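Local atomic coordinates of glycerol kinase, putative (Plasmodium falciparum, PDB entry 2W40), a protein that probably catalyses the ATP-dependent phosphorylation of glycerol to sn-glycerol 3-phosphate, the entry step of glycerol degradation. Residues 8-13 against 80-85; 249-254 against 442-447; 345-350 against 490-495. All coordinates share one frame; numbering follows the deposited sequence.

Contact 1: 8-13 against 80-85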
loop_
_atom_site.group_PDB
_atom_site.type_symbol
_atom_site.label_atom_id
_atom_site.label_comp_id
_atom_site.label_asym_id
_atom_site.label_seq_id
_atom_site.Cartn_x
_atom_site.Cartn_y
_atom_site.Cartn_z
ATOM N N SER C 8 17.211 -32.518 14.735
ATOM C CA SER C 8 17.709 -31.189 14.380
ATOM C C SER C 8 16.601 -30.187 14.737
ATOM O O SER C 8 15.473 -30.338 14.189
ATOM C CB SER C 8 18.120 -31.114 12.895
ATOM O OG SER C 8 18.516 -29.794 12.592
ATOM N N ILE C 9 16.893 -29.229 15.663
ATOM C CA ILE C 9 15.905 -28.237 16.059
ATOM C C ILE C 9 16.277 -26.948 15.290
ATOM O O ILE C 9 17.434 -26.455 15.397
ATOM C CB ILE C 9 15.957 -27.962 17.573
ATOM C CG1 ILE C 9 15.566 -29.274 18.337
ATOM C CG2 ILE C 9 15.138 -26.663 17.865
ATOM C CD1 ILE C 9 15.961 -29.233 19.804
ATOM N N ASP C 10 15.296 -26.363 14.569
ATOM C CA ASP C 10 15.484 -25.047 13.918
ATOM C C ASP C 10 14.456 -24.083 14.546
ATOM O O ASP C 10 13.278 -24.158 14.306
ATOM C CB ASP C 10 15.298 -25.204 12.417
ATOM C CG ASP C 10 15.313 -23.939 11.634
ATOM O OD1 ASP C 10 15.681 -22.892 12.175
ATOM O OD2 ASP C 10 14.981 -24.025 10.372
ATOM N N GLN C 11 14.904 -23.297 15.487
ATOM C CA GLN C 11 14.100 -22.342 16.180
ATOM C C GLN C 11 14.180 -21.063 15.328
ATOM O O GLN C 11 15.138 -20.286 15.425
ATOM C CB GLN C 11 14.605 -22.136 17.638
ATOM C CG GLN C 11 13.588 -21.517 18.588
ATOM C CD GLN C 11 13.003 -20.206 18.034
ATOM O OE1 GLN C 11 13.655 -19.169 18.048
ATOM N NE2 GLN C 11 11.837 -20.324 17.373
ATOM N N SER C 12 13.236 -20.943 14.417
ATOM C CA SER C 12 13.249 -19.916 13.397
ATOM C C SER C 12 12.475 -18.687 13.842
ATOM O O SER C 12 11.891 -18.626 14.941
ATOM C CB SER C 12 12.751 -20.526 12.062
ATOM O OG SER C 12 13.035 -19.675 10.988
ATOM N N THR C 13 12.502 -17.655 12.997
ATOM C CA THR C 13 11.856 -16.355 13.419
ATOM C C THR C 13 10.370 -16.537 13.635
ATOM O O THR C 13 9.841 -16.020 14.617
ATOM C CB THR C 13 12.077 -15.283 12.376
ATOM O OG1 THR C 13 13.502 -15.167 12.150
ATOM C CG2 THR C 13 11.636 -13.922 12.880
ATOM N N GLY C 80 21.152 -31.507 17.277
ATOM C CA GLY C 80 21.764 -30.248 16.780
ATOM C C GLY C 80 20.728 -29.106 16.880
ATOM O O GLY C 80 19.517 -29.317 16.738
ATOM N N ILE C 81 21.250 -27.926 17.213
ATOM C CA ILE C 81 20.454 -26.748 17.436
ATOM C C ILE C 81 20.868 -25.667 16.450
ATOM O O ILE C 81 22.068 -25.370 16.280
ATOM C CB ILE C 81 20.613 -26.233 18.875
ATOM C CG1 ILE C 81 19.937 -27.259 19.785
ATOM C CG2 ILE C 81 20.005 -24.827 19.018
ATOM C CD1 ILE C 81 19.968 -26.995 21.255
ATOM N N THR C 82 19.870 -25.061 15.770
ATOM C CA THR C 82 20.095 -23.870 14.985
ATOM C C THR C 82 18.965 -22.910 15.172
ATOM O O THR C 82 17.890 -23.302 15.634
ATOM C CB THR C 82 20.363 -24.268 13.486
ATOM O OG1 THR C 82 20.893 -23.146 12.814
ATOM C CG2 THR C 82 19.134 -24.836 12.795
ATOM N N ASN C 83 19.207 -21.651 14.869
ATOM C CA ASN C 83 18.279 -20.622 15.359
ATOM C C ASN C 83 18.397 -19.314 14.646
ATOM O O ASN C 83 19.446 -18.978 14.122
ATOM C CB ASN C 83 18.667 -20.304 16.826
ATOM C CG ASN C 83 20.143 -19.833 16.938
ATOM O OD1 ASN C 83 21.079 -20.659 16.800
ATOM N ND2 ASN C 83 20.368 -18.490 17.294
ATOM N N GLN C 84 17.287 -18.587 14.620
ATOM C CA GLN C 84 17.251 -17.191 14.258
ATOM C C GLN C 84 18.343 -16.473 15.109
ATOM O O GLN C 84 18.392 -16.634 16.361
ATOM C CB GLN C 84 15.860 -16.614 14.598
ATOM C CG GLN C 84 15.338 -16.902 15.988
ATOM C CD GLN C 84 14.278 -15.918 16.505
ATOM O OE1 GLN C 84 14.292 -14.735 16.155
ATOM N NE2 GLN C 84 13.429 -16.396 17.411
ATOM N N ARG C 85 19.202 -15.744 14.430
ATOM C CA ARG C 85 20.341 -15.101 15.034
ATOM C C ARG C 85 19.889 -13.711 15.629
ATOM O O ARG C 85 18.759 -13.278 15.335
ATOM C CB ARG C 85 21.420 -14.956 14.019
ATOM C CG ARG C 85 21.903 -16.307 13.435
ATOM C CD ARG C 85 22.863 -16.184 12.197
ATOM N NE ARG C 85 22.161 -15.433 11.186
ATOM C CZ ARG C 85 22.735 -14.851 10.133
ATOM N NH1 ARG C 85 24.026 -15.066 9.873
ATOM N NH2 ARG C 85 22.050 -14.002 9.382
#

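Contact 2: 249-254 against 442-447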
loop_
_atom_site.group_PDB
_atom_site.type_symbol
_atom_site.label_atom_id
_atom_site.label_comp_id
_atom_site.label_asym_id
_atom_site.label_seq_id
_atom_site.Cartn_x
_atom_site.Cartn_y
_atom_site.Cartn_z
ATOM N N GLN C 249 21.674 -19.148 9.385
ATOM C CA GLN C 249 22.113 -18.870 7.976
ATOM C C GLN C 249 23.476 -19.603 7.718
ATOM O O GLN C 249 23.767 -20.036 6.589
ATOM C CB GLN C 249 22.159 -17.419 7.698
ATOM C CG GLN C 249 20.778 -16.736 7.791
ATOM C CD GLN C 249 19.677 -17.533 7.068
ATOM O OE1 GLN C 249 19.931 -17.931 5.892
ATOM N NE2 GLN C 249 18.557 -17.876 7.744
ATOM N N GLN C 250 24.366 -19.651 8.728
ATOM C CA GLN C 250 25.580 -20.461 8.659
ATOM C C GLN C 250 25.248 -21.951 8.578
ATOM O O GLN C 250 25.894 -22.721 7.812
ATOM C CB GLN C 250 26.472 -20.121 9.872
ATOM C CG GLN C 250 27.173 -18.812 9.734
ATOM C CD GLN C 250 26.526 -17.642 10.438
ATOM O OE1 GLN C 250 25.292 -17.655 10.633
ATOM N NE2 GLN C 250 27.342 -16.537 10.729
ATOM N N SER C 251 24.205 -22.373 9.263
ATOM C CA SER C 251 23.709 -23.787 9.164
ATOM C C SER C 251 23.402 -24.131 7.709
ATOM O O SER C 251 23.765 -25.201 7.219
ATOM C CB SER C 251 22.545 -24.082 10.097
ATOM O OG SER C 251 22.401 -25.451 10.317
ATOM N N ALA C 252 22.751 -23.228 7.003
ATOM C CA ALA C 252 22.409 -23.414 5.622
ATOM C C ALA C 252 23.641 -23.512 4.711
ATOM O O ALA C 252 23.621 -24.224 3.654
ATOM C CB ALA C 252 21.509 -22.243 5.190
ATOM N N CYS C 253 24.734 -22.827 5.032
ATOM C CA CYS C 253 26.066 -23.001 4.391
ATOM C C CYS C 253 26.589 -24.421 4.522
ATOM O O CYS C 253 27.055 -25.000 3.547
ATOM C CB CYS C 253 27.117 -22.073 4.951
ATOM S SG CYS C 253 26.757 -20.313 4.701
ATOM N N ILE C 254 26.385 -25.024 5.695
ATOM C CA ILE C 254 26.847 -26.395 5.856
ATOM C C ILE C 254 25.901 -27.336 5.091
ATOM O O ILE C 254 26.395 -28.242 4.397
ATOM C CB ILE C 254 27.025 -26.775 7.328
ATOM C CG1 ILE C 254 28.090 -25.909 7.998
ATOM C CG2 ILE C 254 27.495 -28.237 7.495
ATOM C CD1 ILE C 254 28.225 -26.222 9.497
ATOM N N GLU C 442 14.707 -27.457 3.313
ATOM C CA GLU C 442 15.082 -27.259 4.770
ATOM C C GLU C 442 16.562 -27.448 5.020
ATOM O O GLU C 442 16.956 -28.107 5.974
ATOM C CB GLU C 442 14.237 -28.071 5.752
ATOM C CG GLU C 442 12.733 -27.745 5.709
ATOM C CD GLU C 442 12.322 -26.374 6.320
ATOM O OE1 GLU C 442 13.152 -25.605 6.895
ATOM O OE2 GLU C 442 11.086 -26.101 6.275
ATOM N N VAL C 443 17.397 -26.731 4.254
ATOM C CA VAL C 443 18.851 -26.939 4.344
ATOM C C VAL C 443 19.394 -26.406 5.697
ATOM O O VAL C 443 20.463 -26.890 6.175
ATOM C CB VAL C 443 19.696 -26.351 3.186
ATOM C CG1 VAL C 443 19.241 -26.900 1.819
ATOM C CG2 VAL C 443 19.605 -24.865 3.111
ATOM N N THR C 444 18.681 -25.440 6.314
ATOM C CA THR C 444 19.090 -25.023 7.687
ATOM C C THR C 444 19.147 -26.168 8.694
ATOM O O THR C 444 20.162 -26.385 9.379
ATOM C CB THR C 444 18.158 -23.914 8.177
ATOM O OG1 THR C 444 18.390 -22.764 7.315
ATOM C CG2 THR C 444 18.463 -23.554 9.644
ATOM N N SER C 445 18.035 -26.910 8.829
ATOM C CA SER C 445 17.998 -28.073 9.741
ATOM C C SER C 445 19.009 -29.146 9.340
ATOM O O SER C 445 19.558 -29.814 10.193
ATOM C CB SER C 445 16.613 -28.639 9.806
ATOM O OG SER C 445 16.217 -29.259 8.576
ATOM N N LEU C 446 19.222 -29.320 8.016
ATOM C CA LEU C 446 20.175 -30.306 7.521
ATOM C C LEU C 446 21.590 -29.969 8.010
ATOM O O LEU C 446 22.336 -30.877 8.468
ATOM C CB LEU C 446 20.096 -30.356 6.008
ATOM C CG LEU C 446 20.908 -31.347 5.296
ATOM C CD1 LEU C 446 20.638 -32.728 5.757
ATOM C CD2 LEU C 446 20.670 -31.060 3.789
ATOM N N GLY C 447 21.983 -28.694 8.016
ATOM C CA GLY C 447 23.316 -28.372 8.476
ATOM C C GLY C 447 23.579 -28.688 9.955
ATOM O O GLY C 447 24.640 -29.177 10.322
HETATM O O HOH W 1 16.746 -20.509 8.099
#

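Contact 3: 345-350 against 490-495. With EDO (1,2-ethanediol), chain B.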
loop_
_atom_site.group_PDB
_atom_site.type_symbol
_atom_site.label_atom_id
_atom_site.label_comp_id
_atom_site.label_asym_id
_atom_site.label_seq_id
_atom_site.Cartn_x
_atom_site.Cartn_y
_atom_site.Cartn_z
ATOM N N GLY C 345 4.055 -1.055 -13.204
ATOM C CA GLY C 345 4.998 -0.068 -12.796
ATOM C C GLY C 345 4.935 0.206 -11.302
ATOM O O GLY C 345 5.658 1.055 -10.873
ATOM N N VAL C 346 4.083 -0.501 -10.580
ATOM C CA VAL C 346 4.114 -0.388 -9.106
ATOM C C VAL C 346 5.461 -0.896 -8.575
ATOM O O VAL C 346 5.978 -1.951 -9.041
ATOM C CB VAL C 346 2.945 -1.151 -8.425
ATOM C CG1 VAL C 346 3.065 -1.195 -6.849
ATOM C CG2 VAL C 346 1.584 -0.463 -8.886
ATOM N N ILE C 347 6.024 -0.184 -7.592
ATOM C CA ILE C 347 7.208 -0.600 -6.913
ATOM C C ILE C 347 6.897 -0.579 -5.464
ATOM O O ILE C 347 6.287 0.376 -4.941
ATOM C CB ILE C 347 8.450 0.297 -7.232
ATOM C CG1 ILE C 347 8.717 0.290 -8.721
ATOM C CG2 ILE C 347 9.652 -0.046 -6.350
ATOM C CD1 ILE C 347 9.569 1.277 -9.207
ATOM N N PHE C 348 7.400 -1.571 -4.797
ATOM C CA PHE C 348 7.214 -1.745 -3.319
ATOM C C PHE C 348 8.601 -1.836 -2.713
ATOM O O PHE C 348 9.285 -2.835 -2.929
ATOM C CB PHE C 348 6.396 -3.019 -3.032
ATOM C CG PHE C 348 5.753 -3.107 -1.652
ATOM C CD1 PHE C 348 4.567 -3.761 -1.514
ATOM C CD2 PHE C 348 6.339 -2.637 -0.517
ATOM C CE1 PHE C 348 3.999 -3.920 -0.301
ATOM C CE2 PHE C 348 5.723 -2.711 0.695
ATOM C CZ PHE C 348 4.547 -3.399 0.811
ATOM N N VAL C 349 8.995 -0.811 -1.958
ATOM C CA VAL C 349 10.284 -0.839 -1.312
ATOM C C VAL C 349 10.037 -1.483 0.048
ATOM O O VAL C 349 9.481 -0.829 0.892
ATOM C CB VAL C 349 10.948 0.562 -1.195
ATOM C CG1 VAL C 349 12.263 0.491 -0.428
ATOM C CG2 VAL C 349 11.085 1.231 -2.549
ATOM N N PRO C 350 10.363 -2.801 0.216
ATOM C CA PRO C 350 9.918 -3.580 1.392
ATOM C C PRO C 350 10.933 -3.290 2.552
ATOM O O PRO C 350 12.083 -3.902 2.614
ATOM C CB PRO C 350 10.021 -5.065 0.916
ATOM C CG PRO C 350 10.414 -5.010 -0.549
ATOM C CD PRO C 350 11.134 -3.653 -0.681
ATOM N N SER C 490 16.669 0.744 -12.858
ATOM C CA SER C 490 16.472 2.240 -12.738
ATOM C C SER C 490 15.147 2.624 -12.037
ATOM O O SER C 490 15.093 3.575 -11.205
ATOM C CB SER C 490 16.591 2.874 -14.144
ATOM O OG SER C 490 16.041 4.199 -14.078
ATOM N N GLU C 491 14.058 1.935 -12.359
ATOM C CA GLU C 491 12.809 2.149 -11.764
ATOM C C GLU C 491 12.895 1.889 -10.249
ATOM O O GLU C 491 12.365 2.666 -9.453
ATOM C CB GLU C 491 11.696 1.319 -12.348
ATOM C CG GLU C 491 11.379 1.806 -13.767
ATOM C CD GLU C 491 10.630 0.821 -14.674
ATOM O OE1 GLU C 491 10.325 -0.410 -14.365
ATOM O OE2 GLU C 491 10.359 1.333 -15.799
ATOM N N TRP C 492 13.504 0.755 -9.871
ATOM C CA TRP C 492 13.708 0.446 -8.483
ATOM C C TRP C 492 14.513 1.521 -7.761
ATOM O O TRP C 492 14.174 2.069 -6.683
ATOM C CB TRP C 492 14.438 -0.857 -8.418
ATOM C CG TRP C 492 14.991 -1.176 -7.052
ATOM C CD1 TRP C 492 16.300 -1.071 -6.677
ATOM C CD2 TRP C 492 14.268 -1.552 -5.868
ATOM N NE1 TRP C 492 16.438 -1.348 -5.357
ATOM C CE2 TRP C 492 15.222 -1.722 -4.859
ATOM C CE3 TRP C 492 12.955 -1.874 -5.606
ATOM C CZ2 TRP C 492 14.897 -2.097 -3.555
ATOM C CZ3 TRP C 492 12.628 -2.276 -4.305
ATOM C CH2 TRP C 492 13.606 -2.419 -3.329
ATOM N N ASN C 493 15.580 1.882 -8.425
ATOM C CA ASN C 493 16.529 2.888 -7.847
ATOM C C ASN C 493 15.860 4.228 -7.585
ATOM O O ASN C 493 16.062 4.836 -6.550
ATOM C CB ASN C 493 17.706 3.119 -8.773
ATOM C CG ASN C 493 18.748 2.056 -8.719
ATOM O OD1 ASN C 493 18.816 1.273 -7.755
ATOM N ND2 ASN C 493 19.595 1.995 -9.809
ATOM N N LYS C 494 14.974 4.644 -8.460
ATOM C CA LYS C 494 14.276 5.928 -8.276
ATOM C C LYS C 494 13.281 5.825 -7.132
ATOM O O LYS C 494 13.144 6.738 -6.337
ATOM C CB LYS C 494 13.592 6.323 -9.546
ATOM C CG LYS C 494 14.577 6.694 -10.600
ATOM C CD LYS C 494 13.994 7.401 -11.748
ATOM C CE LYS C 494 12.462 7.265 -11.915
ATOM N NZ LYS C 494 11.998 6.005 -12.664
ATOM N N ALA C 495 12.577 4.688 -6.998
ATOM C CA ALA C 495 11.662 4.436 -5.855
ATOM C C ALA C 495 12.444 4.374 -4.556
ATOM O O ALA C 495 12.071 5.006 -3.591
ATOM C CB ALA C 495 10.987 3.098 -6.090
HETATM C C1 EDO B . 9.927 -3.167 -11.968
HETATM O O1 EDO B . 10.030 -4.581 -12.260
HETATM C C2 EDO B . 8.466 -2.714 -12.177
HETATM O O2 EDO B . 8.063 -2.863 -13.576
#

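Contact 1: 8-13 against 80-85
Gln84 grips Gln11 through both backbone and side chain. Its NE2 donates to Gln11 OE1 over 2.9 Å in a nearly straight bond (175°) that meets an in-plane lone pair. The acceptor also lies in the plane of the Gln84 amide, yet the two amide planes are turned 66° apart, twisted about the bond they share. In the backbone, Gln84 N donates to Gln11 O at 2.9 Å. With CG of Gln84 held between the backbone N and the carbonyl carbon (chi1 49°), the side chain starts out close to that same carbonyl, and CG comes within 3.4 Å of Gln11 O. Both amides are fixed at their other ends: Gln84 OE1 bonds to Thr87 OG1, while Gln11 NE2 donates to Ser12 O (3.0 Å) and bonds to Thr16 OG1.

Upstream, the chains run as parallel strands. Ile9 straddles Ile81, its N donating to Gly80 O and its O accepting from Thr82 N, each at 2.8 Å; Gln11 N then donates to Thr82 O. The methyl CG2 of Thr82 lies 3.9 Å from Asp10 CB, and its OG1 bonds to Ile246 O of strand 241-247.

These strands are central in the mixed sheet of an actin-like ATPase domain. Helix 167-176 packs on the face bearing Gln11, Ile81 and Asn83, and helices 443-455 and 248-255 on that of Ser8, Asp10 and Thr82.

Contact 2: 249-254 against 442-447
Two helices far apart in sequence, 248-255 and 443-455, cross here at the junction of the two FGGY kinase domains, with Ser251 set against Thr444 and Gly447. Their axes come within 6.7 Å at an angle of 78°, close enough for backbone to touch backbone. Ser251 OG donates to Thr444 O over 2.6 Å, lying in the plane of that carbonyl; the hydroxyl is placed there by a torsion that sets OG opposite the backbone N (chi1 -160°). One turn further along the second helix, Gly447, which carries no side chain, brings its CA to 3.4 Å from Ser251 O, a CA-H...O contact with an angle of 162° at the hydrogen.

Small residues at such a crossing are consistent with the pair of connecting helices that join the two domains throughout the actin-like ATPase superfamily, where the lobes open and close about this region. Ala252 continues the close fit: its CB rests 3.8 Å from Val443 CG2 and equally near Thr444 OG1.

A water links the two helices: it bonds to Thr444 OG1 at 2.9 Å and accepts a weak bond of 3.2 Å from Gln249 NE2, which is also hydrogen-bonded to the bound glycerol. At the start of the second helix, Ser445 OG donates to Glu442 O (2.9 Å) and bonds to Tyr21 OH of strand 15-21.

Contact 3: 345-350 against 490-495
A hydrophobic seam joins the C-terminal helix 482-500 to the short strand 347-349, one half of a two-stranded antiparallel sheet, and Ile347 lies at its middle. The helix and strand axes approach to 8.8 Å and are inclined by 51°. Ile347 sends its two branches to different places: CG2 presses on Ala495 CB at 3.4 Å, tighter than usual for two carbons, while CD1 reaches along the helix to Glu491 O, 3.1 Å away. Both approaches are short, and the packing round Ile347 looks tight locally.

Trp492 closes one flank. Its CG stands opposite the backbone N (chi1 167°), which turns the edge of the six-membered ring to the end of the strand. There Phe348 O lies 3.7 Å from CZ3 and Pro350 CD 3.8 Å from CH2, both near the ring plane; Ile347 CG2 approaches CE3 more obliquely, at 3.8 Å. Val349 CG2 fits beside this ring and against Ala495 CB (4.0 Å). Outside the two segments the indole is held by helix 377-403, where Phe390 stacks on it and Glu394 OE2 bonds to NE1.

At the margin, Glu491 OE1 takes a weak bond from a 1,2-ethanediol, probably from the crystallisation liquor, that also bonds to Glu386 and Lys488.

Alternation along the strand divides its side chains: Ile347 and Val349 face the helix, whereas Phe348 leaves the strand on the other side and packs on Ala383 and Leu384 of helix 377-403 and on Met371 of the second subunit. This is the two-sided packing of a strand set between helices 482-500 and 377-403, here at the subunit interface.

Overall arrangement
Contacts 1 and 2 are neighbours, their centres 10 Å apart, and they touch directly. Ser8 OG probably bonds to Ser445 O at 2.6 Å, and Arg85 NH1 probably to Gln250 OE1 at 3.0 Å, tying strand 3-11 and the loop after strand 74-83 to the crossing helices. Both reach the glycerol site: Arg85 N and Gln249 NE2 each bond to the glycerol, and the side chain of Thr13 lies about 4 Å from it and from that of Thr270. Contact 3 is remote, its centre 33 Å from that of contact 1 and 32 Å from that of contact 2, though the side chain of Pro350 lies about 10 Å from Gly315. Thr270 and Gly315 are known ADP-binding residues, but this chain holds no ADP.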